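Local coordinates for extracellular solute-binding protein (Bordetella parapertussis, PDB 3PU5), which probably binds a small solute, possibly a polyamine, outside the cytoplasm and delivers it to a membrane transporter, at residues 48-53 with 57-62; 244-247 with 251-254. All coordinates share one frame; numbering follows the deposited sequence.

Contact 1: residues 48-53 with 57-62; sequences ALKILS and TPPYDV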
ATOM      1  N   ALA A  48     -17.408  -2.999   2.186  1.00 13.96           N
ATOM      2  CA  ALA A  48     -17.862  -2.792   0.813  1.00 13.06           C
ATOM      3  C   ALA A  48     -19.246  -3.384   0.586  1.00 13.90           C
ATOM      4  O   ALA A  48     -20.111  -2.725   0.020  1.00 16.18           O
ATOM      5  CB  ALA A  48     -16.879  -3.366  -0.176  1.00 13.35           C
ATOM      6  N   LEU A  49     -19.468  -4.621   1.020  1.00 16.19           N
ATOM      7  CA  LEU A  49     -20.785  -5.235   0.812  1.00 18.03           C
ATOM      8  C   LEU A  49     -21.877  -4.447   1.543  1.00 17.64           C
ATOM      9  O   LEU A  49     -22.982  -4.243   1.021  1.00 16.98           O
ATOM     10  CB  LEU A  49     -20.806  -6.709   1.238  1.00 19.12           C
ATOM     11  CG  LEU A  49     -22.159  -7.391   0.969  1.00 20.69           C
ATOM     12  CD1 LEU A  49     -22.509  -7.332  -0.514  1.00 17.83           C
ATOM     13  CD2 LEU A  49     -22.182  -8.834   1.462  1.00 24.97           C
ATOM     14  N   LYS A  50     -21.562  -3.991   2.748  1.00 15.38           N
ATOM     15  CA  LYS A  50     -22.532  -3.222   3.516  1.00 19.01           C
ATOM     16  C   LYS A  50     -22.915  -1.948   2.780  1.00 18.49           C
ATOM     17  O   LYS A  50     -24.088  -1.599   2.711  1.00 17.33           O
ATOM     18  CB  LYS A  50     -22.005  -2.889   4.905  1.00 17.53           C
ATOM     19  CG  LYS A  50     -23.026  -2.173   5.769  1.00 23.06           C
ATOM     20  CD  LYS A  50     -22.776  -2.471   7.235  1.00 26.45           C
ATOM     21  CE  LYS A  50     -23.753  -1.741   8.140  1.00 24.29           C
ATOM     22  NZ  LYS A  50     -23.416  -2.055   9.550  1.00 26.49           N
ATOM     23  N   ILE A  51     -21.922  -1.265   2.217  1.00 16.62           N
ATOM     24  CA  ILE A  51     -22.191  -0.060   1.441  1.00 17.53           C
ATOM     25  C   ILE A  51     -22.922  -0.402   0.150  1.00 16.59           C
ATOM     26  O   ILE A  51     -23.849   0.292  -0.250  1.00 16.09           O
ATOM     27  CB  ILE A  51     -20.906   0.709   1.099  1.00 16.40           C
ATOM     28  CG1 ILE A  51     -20.292   1.320   2.365  1.00 14.57           C
ATOM     29  CG2 ILE A  51     -21.214   1.793   0.078  1.00 14.36           C
ATOM     30  CD1 ILE A  51     -18.808   1.643   2.220  1.00 14.24           C
ATOM     31  N   LEU A  52     -22.496  -1.479  -0.498  1.00 17.88           N
ATOM     32  CA  LEU A  52     -23.171  -1.966  -1.692  1.00 20.74           C
ATOM     33  C   LEU A  52     -24.652  -2.229  -1.434  1.00 21.41           C
ATOM     34  O   LEU A  52     -25.516  -1.841  -2.228  1.00 19.63           O
ATOM     35  CB  LEU A  52     -22.518  -3.267  -2.152  1.00 19.92           C
ATOM     36  CG  LEU A  52     -21.696  -3.179  -3.428  1.00 27.26           C
ATOM     37  CD1 LEU A  52     -20.704  -4.340  -3.492  1.00 27.49           C
ATOM     38  CD2 LEU A  52     -22.640  -3.176  -4.625  1.00 25.64           C
ATOM     39  N   SER A  53     -24.929  -2.899  -0.319  1.00 22.17           N
ATOM     40  CA  SER A  53     -26.271  -3.385   0.003  1.00 21.47           C
ATOM     41  C   SER A  53     -27.199  -2.280   0.463  1.00 24.44           C
ATOM     42  O   SER A  53     -28.416  -2.463   0.524  1.00 25.92           O
ATOM     43  CB  SER A  53     -26.192  -4.420   1.123  1.00 21.10           C
ATOM     44  OG  SER A  53     -25.283  -5.451   0.803  1.00 29.74           O
ATOM     45  N   THR A  57     -30.742   5.825   3.600  1.00 33.31           N
ATOM     46  CA  THR A  57     -29.621   6.494   4.255  1.00 31.00           C
ATOM     47  C   THR A  57     -28.500   5.493   4.493  1.00 28.81           C
ATOM     48  O   THR A  57     -28.701   4.492   5.185  1.00 31.73           O
ATOM     49  CB  THR A  57     -30.025   7.133   5.600  1.00 33.89           C
ATOM     50  OG1 THR A  57     -31.158   7.992   5.407  1.00 33.56           O
ATOM     51  CG2 THR A  57     -28.858   7.952   6.170  1.00 26.78           C
ATOM     52  N   PRO A  58     -27.312   5.760   3.916  1.00 25.58           N
ATOM     53  CA  PRO A  58     -26.158   4.870   4.081  1.00 24.73           C
ATOM     54  C   PRO A  58     -25.720   4.852   5.538  1.00 24.32           C
ATOM     55  O   PRO A  58     -25.909   5.843   6.240  1.00 22.38           O
ATOM     56  CB  PRO A  58     -25.059   5.532   3.234  1.00 21.04           C
ATOM     57  CG  PRO A  58     -25.709   6.616   2.481  1.00 21.43           C
ATOM     58  CD  PRO A  58     -26.950   7.003   3.218  1.00 22.59           C
ATOM     59  N   PRO A  59     -25.119   3.744   5.986  1.00 26.11           N
ATOM     60  CA  PRO A  59     -24.638   3.680   7.367  1.00 27.02           C
ATOM     61  C   PRO A  59     -23.334   4.473   7.521  1.00 25.12           C
ATOM     62  O   PRO A  59     -23.040   4.996   8.606  1.00 24.81           O
ATOM     63  CB  PRO A  59     -24.383   2.188   7.566  1.00 26.57           C
ATOM     64  CG  PRO A  59     -24.026   1.685   6.198  1.00 25.62           C
ATOM     65  CD  PRO A  59     -24.681   2.590   5.183  1.00 26.11           C
ATOM     66  N   TYR A  60     -22.572   4.579   6.434  1.00 20.69           N
ATOM     67  CA  TYR A  60     -21.282   5.253   6.475  1.00 17.76           C
ATOM     68  C   TYR A  60     -21.219   6.451   5.536  1.00 14.89           C
ATOM     69  O   TYR A  60     -21.821   6.451   4.460  1.00 15.30           O
ATOM     70  CB  TYR A  60     -20.140   4.275   6.163  1.00 17.69           C
ATOM     71  CG  TYR A  60     -20.235   2.967   6.918  1.00 19.54           C
ATOM     72  CD1 TYR A  60     -20.639   2.939   8.250  1.00 21.35           C
ATOM     73  CD2 TYR A  60     -19.932   1.763   6.299  1.00 19.64           C
ATOM     74  CE1 TYR A  60     -20.741   1.742   8.947  1.00 24.05           C
ATOM     75  CE2 TYR A  60     -20.023   0.560   6.989  1.00 22.64           C
ATOM     76  CZ  TYR A  60     -20.430   0.555   8.312  1.00 21.70           C
ATOM     77  OH  TYR A  60     -20.529  -0.640   9.004  1.00 26.08           O
ATOM     78  N   ASP A  61     -20.465   7.465   5.951  1.00 13.60           N
ATOM     79  CA  ASP A  61     -20.286   8.686   5.167  1.00 13.58           C
ATOM     80  C   ASP A  61     -18.970   8.691   4.377  1.00 12.97           C
ATOM     81  O   ASP A  61     -18.872   9.300   3.306  1.00 11.03           O
ATOM     82  CB  ASP A  61     -20.332   9.892   6.099  1.00 11.43           C
ATOM     83  CG  ASP A  61     -21.590   9.909   6.941  1.00 14.69           C
ATOM     84  OD1 ASP A  61     -21.499   9.660   8.164  1.00 11.90           O
ATOM     85  OD2 ASP A  61     -22.668  10.130   6.359  1.00 13.34           O
ATOM     86  N   VAL A  62     -17.959   8.027   4.925  1.00 11.95           N
ATOM     87  CA  VAL A  62     -16.650   7.962   4.277  1.00 10.82           C
ATOM     88  C   VAL A  62     -16.216   6.513   4.153  1.00  9.95           C
ATOM     89  O   VAL A  62     -16.159   5.780   5.144  1.00 10.72           O
ATOM     90  CB  VAL A  62     -15.577   8.778   5.032  1.00  9.10           C
ATOM     91  CG1 VAL A  62     -14.183   8.564   4.400  1.00  9.03           C
ATOM     92  CG2 VAL A  62     -15.939  10.260   5.023  1.00  8.73           C
TER

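Contact 2: residues 244-247 with 251-254; sequences MAVV and KEDL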
HETATM    1  N   MSE A 244      -9.612   6.340   0.090  1.00  7.99           N
HETATM    2  CA  MSE A 244     -10.647   7.106   0.758  1.00  8.72           C
HETATM    3  C   MSE A 244     -11.622   7.695  -0.261  1.00  9.49           C
HETATM    4  O   MSE A 244     -11.215   8.205  -1.299  1.00  8.31           O
HETATM    5  CB  MSE A 244     -10.044   8.231   1.598  1.00  7.64           C
HETATM    6  CG  MSE A 244     -11.072   8.923   2.490  1.00 10.63           C
HETATM    7 SE   MSE A 244     -10.239  10.188   3.768  1.00 19.98          SE
HETATM    8  CE  MSE A 244      -9.463   8.915   5.042  1.00 11.34           C
ATOM      9  N   ALA A 245     -12.907   7.640   0.061  1.00  8.90           N
ATOM     10  CA  ALA A 245     -13.951   8.137  -0.823  1.00 10.85           C
ATOM     11  C   ALA A 245     -15.184   8.581  -0.039  1.00 12.71           C
ATOM     12  O   ALA A 245     -15.460   8.080   1.059  1.00  9.49           O
ATOM     13  CB  ALA A 245     -14.339   7.062  -1.855  1.00  9.40           C
ATOM     14  N   VAL A 246     -15.930   9.507  -0.636  1.00 12.82           N
ATOM     15  CA  VAL A 246     -17.202   9.965  -0.096  1.00 12.83           C
ATOM     16  C   VAL A 246     -18.346   9.065  -0.576  1.00 12.96           C
ATOM     17  O   VAL A 246     -18.524   8.869  -1.778  1.00 13.55           O
ATOM     18  CB  VAL A 246     -17.497  11.410  -0.541  1.00 10.95           C
ATOM     19  CG1 VAL A 246     -18.861  11.860  -0.016  1.00 12.06           C
ATOM     20  CG2 VAL A 246     -16.396  12.351  -0.060  1.00 11.78           C
ATOM     21  N   VAL A 247     -19.123   8.537   0.368  1.00 11.93           N
ATOM     22  CA  VAL A 247     -20.264   7.666   0.063  1.00 13.79           C
ATOM     23  C   VAL A 247     -21.492   8.439  -0.432  1.00 14.09           C
ATOM     24  O   VAL A 247     -22.016   9.304   0.277  1.00 12.68           O
ATOM     25  CB  VAL A 247     -20.666   6.847   1.310  1.00 15.82           C
ATOM     26  CG1 VAL A 247     -21.966   6.083   1.063  1.00 15.14           C
ATOM     27  CG2 VAL A 247     -19.518   5.910   1.723  1.00 11.93           C
ATOM     28  N   LYS A 251     -23.666  12.120   4.495  1.00 16.13           N
ATOM     29  CA  LYS A 251     -23.483  13.534   4.809  1.00 14.41           C
ATOM     30  C   LYS A 251     -22.297  14.051   4.007  1.00 15.80           C
ATOM     31  O   LYS A 251     -21.196  14.220   4.538  1.00 14.08           O
ATOM     32  CB  LYS A 251     -23.251  13.729   6.309  1.00 16.53           C
ATOM     33  CG  LYS A 251     -24.464  13.372   7.172  1.00 17.11           C
ATOM     34  CD  LYS A 251     -24.143  13.453   8.654  1.00 19.70           C
ATOM     35  CE  LYS A 251     -25.387  13.207   9.506  1.00 21.94           C
ATOM     36  NZ  LYS A 251     -25.735  11.776   9.536  1.00 20.62           N
ATOM     37  N   GLU A 252     -22.537  14.295   2.719  1.00 15.97           N
ATOM     38  CA  GLU A 252     -21.459  14.445   1.746  1.00 15.95           C
ATOM     39  C   GLU A 252     -20.555  15.637   1.996  1.00 14.63           C
ATOM     40  O   GLU A 252     -19.354  15.557   1.767  1.00 13.61           O
ATOM     41  CB  GLU A 252     -22.020  14.476   0.321  1.00 17.36           C
ATOM     42  CG  GLU A 252     -22.746  13.190  -0.052  1.00 16.86           C
ATOM     43  CD  GLU A 252     -23.051  13.100  -1.530  1.00 17.90           C
ATOM     44  OE1 GLU A 252     -22.684  14.032  -2.271  1.00 22.00           O
ATOM     45  OE2 GLU A 252     -23.649  12.090  -1.955  1.00 19.90           O
ATOM     46  N   ASP A 253     -21.122  16.738   2.479  1.00 15.45           N
ATOM     47  CA  ASP A 253     -20.317  17.930   2.737  1.00 16.28           C
ATOM     48  C   ASP A 253     -19.401  17.760   3.944  1.00 12.58           C
ATOM     49  O   ASP A 253     -18.246  18.174   3.916  1.00 14.03           O
ATOM     50  CB  ASP A 253     -21.198  19.176   2.870  1.00 19.74           C
ATOM     51  CG  ASP A 253     -21.775  19.619   1.533  1.00 22.37           C
ATOM     52  OD1 ASP A 253     -21.104  19.406   0.500  1.00 26.73           O
ATOM     53  OD2 ASP A 253     -22.897  20.166   1.509  1.00 30.18           O
ATOM     54  N   LEU A 254     -19.901  17.136   5.000  1.00 12.29           N
ATOM     55  CA  LEU A 254     -19.044  16.825   6.143  1.00 12.86           C
ATOM     56  C   LEU A 254     -17.971  15.794   5.753  1.00 11.59           C
ATOM     57  O   LEU A 254     -16.819  15.899   6.159  1.00 13.56           O
ATOM     58  CB  LEU A 254     -19.877  16.304   7.313  1.00 13.74           C
ATOM     59  CG  LEU A 254     -21.011  17.225   7.768  1.00 17.34           C
ATOM     60  CD1 LEU A 254     -21.603  16.744   9.089  1.00 19.06           C
ATOM     61  CD2 LEU A 254     -20.497  18.647   7.902  1.00 16.97           C
TER

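Contact 1: residues 48-53 with 57-62
Lys-50 and Ile-51, in the helical segment 48-53, face Pro-59 and Tyr-60 in the irregular segment 57-62. The backbones come closest at Ile-51 and Pro-58, whose CA atoms are 6.9 Å apart. The gap is therefore bridged by side chains. Lys-50 lies across the hydroxyl end of Tyr-60, the two side chains crossing at about a right angle. Its CG stands anti to the backbone N (chi1 -176°), and the rest of the chain is extended. This carries NZ to 3.3 Å from OH of Tyr-60, a weak hydrogen bond. The CD and CE methylenes lie beside the same OH, CD of Lys-50 at 3.4 Å from OH of Tyr-60. On the way the lysine passes Pro-59, running in the opposite direction, with CE of Lys-50 3.9 Å from CG of Pro-59. That CG also sits 3.9 Å above the Tyr-60 ring plane, over its centre, so the proline covers one ring face. Ile-51 adds an apolar touch through CG1, 4.0 Å from CD2 of Tyr-60. The lysine edge of the contact is exposed, whereas Ile-51 and Tyr-60 are buried. The contact closes a helix-loop-strand connection: helix 44-53 leads through this loop to strand 62-65. Ile-51 also packs on Ala-63 and Phe-65 of that strand and on Leu-73 of helix 67-75, while Tyr-60 rests on Thr-11 of strand 7-12.

Contact 2: residues 244-247 with 251-254
Val-246 and Val-247 of segment 244-247 meet Glu-252 in the first turn of the helical segment 251-254. Met-244, present as selenomethionine, and Ala-245 lead up to this meeting along the strand. Met-244 packs farther along the same helix, on Phe-258, Met-259 and Ala-262. Val-246 is the nearest strand residue to the helix start, its CA lying 6.4 Å from CA of Glu-252. Its CB points toward the helix. CG1, anti to the backbone N (chi1 178°), rests 4.1 Å from CA of Glu-252 and equally far from CG of that residue. The two side chains cross at about a right angle, so the valine methyl meets the aliphatic base of the glutamate. Val-247 takes part through its backbone: its O lies 3.9 Å from OE2 of Glu-252, a contact without a hydrogen bond. The bonded partner of OE2 is the backbone N of Gly-249, which ties the helix start to the short connection before it. Lys-251 is the N-cap residue of that helix. The contact thus packs strand 238-246 against the helix that follows it. Strand 238-246 pairs antiparallel with 62-65, Ala-245 bonding to Ala-63, while Val-246 also touches Lys-256 of helix 252-262 and Val-82 in a loop.

Contact 1 comes first in the chain and closes well before contact 2 opens, yet their centres are about 11 Å apart. Strands 62-65 and 238-246 are antiparallel neighbours in one sheet, which joins the two sites. The segments 57-62 and 244-247 touch directly: O of Asp-61 lies 3.0 Å from N of Val-247, a backbone hydrogen bond. OD2 of Asp-61 accepts a second hydrogen bond, 2.9 Å from N of Lys-251. Asp-61 therefore links the loop 57-62 to both segments of contact 2. Chain portions distant in sequence are thus brought into one part of the fold, as expected for the discontinuous lobes of periplasmic binding proteins.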